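Local coordinates for sialidase domain-containing protein (Dyadobacter fermentans, PDB 5HX0) that is of unknown function but has the beta-propeller fold of the non-viral sialidase-like proteins, at residues L168-T176 and W182-H190. Numbering follows the deposited sequence.
Sequences LGGYVLRST and WQGPLYPPH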
ATOM      1  N   LEU A 168      10.832   4.700 -11.561  1.00 11.54           N
ATOM      2  CA  LEU A 168       9.870   5.806 -11.631  1.00 11.22           C
ATOM      3  C   LEU A 168      10.436   7.146 -11.187  1.00 15.02           C
ATOM      4  O   LEU A 168       9.763   8.174 -11.373  1.00 15.76           O
ATOM      5  CB  LEU A 168       8.628   5.514 -10.778  1.00 13.46           C
ATOM      6  CG  LEU A 168       7.743   4.340 -11.183  1.00 15.96           C
ATOM      7  CD1 LEU A 168       6.747   4.029 -10.046  1.00 12.35           C
ATOM      8  CD2 LEU A 168       7.016   4.681 -12.490  1.00 19.50           C
ATOM      9  N   GLY A 169      11.610   7.165 -10.574  1.00 16.47           N
ATOM     10  CA  GLY A 169      12.102   8.425 -10.059  1.00 16.54           C
ATOM     11  C   GLY A 169      11.333   8.880  -8.827  1.00 15.86           C
ATOM     12  O   GLY A 169      10.593   8.120  -8.196  1.00 14.53           O
ATOM     13  N   GLY A 170      11.500  10.166  -8.505  1.00 12.69           N
ATOM     14  CA  GLY A 170      11.167  10.651  -7.188  1.00 11.42           C
ATOM     15  C   GLY A 170       9.711  11.060  -6.982  1.00 15.96           C
ATOM     16  O   GLY A 170       8.955  11.332  -7.920  1.00 12.43           O
ATOM     17  N   TYR A 171       9.327  11.090  -5.706  1.00 13.12           N
ATOM     18  CA  TYR A 171       8.089  11.714  -5.259  1.00  9.01           C
ATOM     19  C   TYR A 171       8.271  12.048  -3.786  1.00 11.57           C
ATOM     20  O   TYR A 171       9.053  11.400  -3.091  1.00 12.62           O
ATOM     21  CB  TYR A 171       6.860  10.819  -5.469  1.00 10.03           C
ATOM     22  CG  TYR A 171       7.013   9.308  -5.293  1.00  9.88           C
ATOM     23  CD1 TYR A 171       6.887   8.702  -4.040  1.00 10.67           C
ATOM     24  CD2 TYR A 171       7.198   8.496  -6.396  1.00 16.79           C
ATOM     25  CE1 TYR A 171       6.975   7.308  -3.897  1.00 10.18           C
ATOM     26  CE2 TYR A 171       7.297   7.122  -6.276  1.00 18.55           C
ATOM     27  CZ  TYR A 171       7.185   6.533  -5.037  1.00 13.81           C
ATOM     28  OH  TYR A 171       7.263   5.159  -4.972  1.00 14.12           O
ATOM     29  N   VAL A 172       7.586  13.089  -3.330  1.00 10.57           N
ATOM     30  CA  VAL A 172       7.748  13.610  -1.974  1.00 11.45           C
ATOM     31  C   VAL A 172       6.370  13.747  -1.348  1.00 19.75           C
ATOM     32  O   VAL A 172       5.456  14.307  -1.966  1.00 17.62           O
ATOM     33  CB  VAL A 172       8.471  14.975  -1.975  1.00 14.83           C
ATOM     34  CG1 VAL A 172       8.707  15.465  -0.553  1.00 14.57           C
ATOM     35  CG2 VAL A 172       9.783  14.880  -2.733  1.00 14.92           C
ATOM     36  N   LEU A 173       6.215  13.227  -0.137  1.00 13.56           N
ATOM     37  CA  LEU A 173       5.026  13.465   0.667  1.00 15.44           C
ATOM     38  C   LEU A 173       5.318  14.538   1.707  1.00 15.91           C
ATOM     39  O   LEU A 173       6.452  14.713   2.155  1.00 14.81           O
ATOM     40  CB  LEU A 173       4.580  12.177   1.358  1.00 14.92           C
ATOM     41  CG  LEU A 173       4.574  11.125   0.259  1.00 27.54           C
ATOM     42  CD1 LEU A 173       4.954   9.806   0.805  1.00 31.93           C
ATOM     43  CD2 LEU A 173       3.247  11.092  -0.451  1.00 19.88           C
ATOM     44  N   ARG A 174       4.264  15.215   2.134  1.00 10.63           N
ATOM     45  CA  ARG A 174       4.382  16.356   3.026  1.00 14.58           C
ATOM     46  C   ARG A 174       3.323  16.260   4.117  1.00 15.16           C
ATOM     47  O   ARG A 174       2.165  15.936   3.840  1.00 15.18           O
ATOM     48  CB  ARG A 174       4.193  17.636   2.206  1.00 17.71           C
ATOM     49  CG  ARG A 174       4.917  18.817   2.656  1.00 27.28           C
ATOM     50  CD  ARG A 174       4.940  19.869   1.530  1.00 22.80           C
ATOM     51  NE  ARG A 174       5.457  21.118   2.054  1.00 22.69           N
ATOM     52  CZ  ARG A 174       4.696  22.023   2.653  1.00 28.97           C
ATOM     53  NH1 ARG A 174       3.384  21.814   2.770  1.00 34.33           N
ATOM     54  NH2 ARG A 174       5.238  23.138   3.124  1.00 24.86           N
ATOM     55  N   SER A 175       3.709  16.555   5.353  1.00 11.73           N
ATOM     56  CA  SER A 175       2.758  16.594   6.451  1.00 12.25           C
ATOM     57  C   SER A 175       2.900  17.905   7.199  1.00 18.05           C
ATOM     58  O   SER A 175       4.013  18.317   7.547  1.00 14.35           O
ATOM     59  CB  SER A 175       2.948  15.431   7.413  1.00 11.05           C
ATOM     60  OG  SER A 175       2.065  15.550   8.520  1.00 10.51           O
ATOM     61  N   THR A 176       1.763  18.554   7.454  1.00 15.37           N
ATOM     62  CA  THR A 176       1.722  19.742   8.293  1.00 17.27           C
ATOM     63  C   THR A 176       1.014  19.477   9.618  1.00 22.86           C
ATOM     64  O   THR A 176       0.699  20.425  10.350  1.00 23.03           O
ATOM     65  CB  THR A 176       1.047  20.898   7.542  1.00 15.98           C
ATOM     66  OG1 THR A 176      -0.247  20.480   7.113  1.00 19.19           O
ATOM     67  CG2 THR A 176       1.861  21.293   6.311  1.00 21.96           C
ATOM     68  N   TRP A 182      -0.535  12.617   5.443  1.00 12.13           N
ATOM     69  CA  TRP A 182       0.459  12.978   4.438  1.00 13.44           C
ATOM     70  C   TRP A 182      -0.261  13.409   3.179  1.00 16.86           C
ATOM     71  O   TRP A 182      -1.184  12.726   2.723  1.00 18.86           O
ATOM     72  CB  TRP A 182       1.385  11.786   4.151  1.00 10.85           C
ATOM     73  CG  TRP A 182       2.106  11.323   5.369  1.00 12.21           C
ATOM     74  CD1 TRP A 182       1.690  10.382   6.273  1.00 14.01           C
ATOM     75  CD2 TRP A 182       3.369  11.799   5.841  1.00 13.09           C
ATOM     76  NE1 TRP A 182       2.624  10.238   7.270  1.00 10.97           N
ATOM     77  CE2 TRP A 182       3.665  11.094   7.028  1.00 12.33           C
ATOM     78  CE3 TRP A 182       4.285  12.748   5.370  1.00 15.53           C
ATOM     79  CZ2 TRP A 182       4.831  11.303   7.748  1.00 15.02           C
ATOM     80  CZ3 TRP A 182       5.452  12.949   6.095  1.00 13.48           C
ATOM     81  CH2 TRP A 182       5.709  12.235   7.265  1.00 15.89           C
ATOM     82  N   GLN A 183       0.145  14.542   2.629  1.00 11.30           N
ATOM     83  CA  GLN A 183      -0.425  15.032   1.392  1.00 11.84           C
ATOM     84  C   GLN A 183       0.593  14.850   0.275  1.00 19.62           C
ATOM     85  O   GLN A 183       1.798  14.740   0.517  1.00 16.24           O
ATOM     86  CB  GLN A 183      -0.841  16.498   1.535  1.00 16.85           C
ATOM     87  CG  GLN A 183      -2.126  16.654   2.381  1.00 17.44           C
ATOM     88  CD  GLN A 183      -1.897  16.372   3.862  1.00 22.35           C
ATOM     89  OE1 GLN A 183      -1.004  16.948   4.464  1.00 23.78           O
ATOM     90  NE2 GLN A 183      -2.710  15.480   4.452  1.00 17.84           N
ATOM     91  N   GLY A 184       0.100  14.791  -0.947  1.00 19.55           N
ATOM     92  CA  GLY A 184       0.967  14.497  -2.068  1.00 17.98           C
ATOM     93  C   GLY A 184       0.558  13.174  -2.680  1.00 19.51           C
ATOM     94  O   GLY A 184      -0.547  12.716  -2.426  1.00 19.52           O
ATOM     95  N   PRO A 185       1.430  12.558  -3.499  1.00 16.41           N
ATOM     96  CA  PRO A 185       2.818  12.973  -3.730  1.00 16.63           C
ATOM     97  C   PRO A 185       2.962  14.234  -4.555  1.00 17.92           C
ATOM     98  O   PRO A 185       2.126  14.516  -5.433  1.00 17.17           O
ATOM     99  CB  PRO A 185       3.412  11.791  -4.498  1.00 19.18           C
ATOM    100  CG  PRO A 185       2.236  11.235  -5.277  1.00 22.46           C
ATOM    101  CD  PRO A 185       1.028  11.435  -4.376  1.00 21.16           C
ATOM    102  N   LEU A 186       4.011  14.987  -4.233  1.00 13.47           N
ATOM    103  CA  LEU A 186       4.529  16.055  -5.069  1.00 14.53           C
ATOM    104  C   LEU A 186       5.695  15.493  -5.854  1.00 22.75           C
ATOM    105  O   LEU A 186       6.555  14.819  -5.278  1.00 22.73           O
ATOM    106  CB  LEU A 186       5.000  17.225  -4.205  1.00 21.28           C
ATOM    107  CG  LEU A 186       3.932  17.820  -3.301  1.00 30.90           C
ATOM    108  CD1 LEU A 186       4.498  18.944  -2.457  1.00 35.22           C
ATOM    109  CD2 LEU A 186       2.780  18.301  -4.175  1.00 28.95           C
ATOM    110  N   TYR A 187       5.744  15.776  -7.156  1.00 16.52           N
ATOM    111  CA  TYR A 187       6.823  15.242  -7.971  1.00 17.14           C
ATOM    112  C   TYR A 187       7.930  16.272  -8.136  1.00 17.79           C
ATOM    113  O   TYR A 187       7.654  17.406  -8.562  1.00 19.47           O
ATOM    114  CB  TYR A 187       6.287  14.799  -9.326  1.00 17.55           C
ATOM    115  CG  TYR A 187       5.353  13.629  -9.150  1.00 24.24           C
ATOM    116  CD1 TYR A 187       5.851  12.333  -9.033  1.00 14.87           C
ATOM    117  CD2 TYR A 187       3.982  13.814  -9.047  1.00 23.44           C
ATOM    118  CE1 TYR A 187       5.015  11.269  -8.841  1.00 17.62           C
ATOM    119  CE2 TYR A 187       3.134  12.743  -8.868  1.00 21.39           C
ATOM    120  CZ  TYR A 187       3.659  11.471  -8.764  1.00 22.03           C
ATOM    121  OH  TYR A 187       2.835  10.388  -8.574  1.00 17.74           O
ATOM    122  N   PRO A 188       9.172  15.948  -7.781  1.00 16.36           N
ATOM    123  CA  PRO A 188      10.273  16.871  -8.039  1.00 19.53           C
ATOM    124  C   PRO A 188      10.383  17.154  -9.525  1.00 16.89           C
ATOM    125  O   PRO A 188       9.897  16.366 -10.352  1.00 13.20           O
ATOM    126  CB  PRO A 188      11.504  16.114  -7.524  1.00 13.30           C
ATOM    127  CG  PRO A 188      10.960  15.213  -6.451  1.00 10.72           C
ATOM    128  CD  PRO A 188       9.601  14.783  -6.977  1.00  9.19           C
ATOM    129  N   PRO A 189      11.007  18.260  -9.909  1.00 20.31           N
ATOM    130  CA  PRO A 189      11.214  18.510 -11.335  1.00 17.74           C
ATOM    131  C   PRO A 189      12.128  17.454 -11.930  1.00 20.93           C
ATOM    132  O   PRO A 189      12.973  16.865 -11.248  1.00 17.80           O
ATOM    133  CB  PRO A 189      11.870  19.895 -11.363  1.00 19.05           C
ATOM    134  CG  PRO A 189      12.561  20.007 -10.024  1.00 18.50           C
ATOM    135  CD  PRO A 189      11.651  19.289  -9.064  1.00 17.59           C
ATOM    136  N   HIS A 190      11.941  17.205 -13.217  1.00 18.58           N
ATOM    137  CA  HIS A 190      13.001  16.573 -13.987  1.00 21.28           C
ATOM    138  C   HIS A 190      14.106  17.601 -14.216  1.00 22.42           C
ATOM    139  O   HIS A 190      13.822  18.744 -14.572  1.00 21.90           O
ATOM    140  CB  HIS A 190      12.461  16.066 -15.322  1.00 21.87           C
ATOM    141  CG  HIS A 190      13.537  15.712 -16.295  1.00 22.94           C
ATOM    142  ND1 HIS A 190      13.972  16.582 -17.271  1.00 21.53           N
ATOM    143  CD2 HIS A 190      14.302  14.602 -16.408  1.00 18.76           C
ATOM    144  CE1 HIS A 190      14.945  16.014 -17.959  1.00 23.20           C
ATOM    145  NE2 HIS A 190      15.163  14.811 -17.459  1.00 22.90           N
TER
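Val172 and Leu186 face each other across an antiparallel beta hairpin, the outer pair of strands in one blade of a sialidase-like beta-propeller. The strand axes come within 4.4 Å, at 160° between their directions. Val172 exchanges two backbone hydrogen bonds with Leu186, and Arg174 exchanges two with Gln183; Gln183 N to Arg174 O is 2.7 Å and nearly straight. Between these hydrogen-bonded pairs strand 183-186 carries an extra residue, a beta bulge formed by Gly184 and Pro185. The peptide joining them is cis, and Gly184 has a positive phi, a conformation that suits glycine.

Pro185 turns its ring to the same face as Tyr171 and Leu173, its CB 3.7 Å from Tyr171 CB, while Leu173 CD2 reaches Pro185 CA. Tyr171 takes chi1 35°, setting CG between its backbone N and carbonyl carbon; its ring leads away from strand 183-186, stacks on His119 and hydrogen-bonds through OH to Ser124 OG. On the other face, Val172 CG2 lies 3.9 Å from Pro188 CG. The Arg174 chain, extended from CG to NE, passes Leu186 obliquely: Arg174 CD lies 4.1 Å from Leu186 CD1, and NE goes on to hydrogen-bond the carbonyl O of Lys245.

Near the turn, Ser175 OG points anti to its own N (chi1 176°) and hydrogen-bonds to Asp177 N, Gly179 N and Ser181 O within the connecting turn. Ser175 CB sits over one face of Trp182, 3.9 Å from the centroid of the six-membered ring, a CH-pi contact offset toward the rim, with Trp182 CE3 the nearest ring atom at 3.6 Å from that CB.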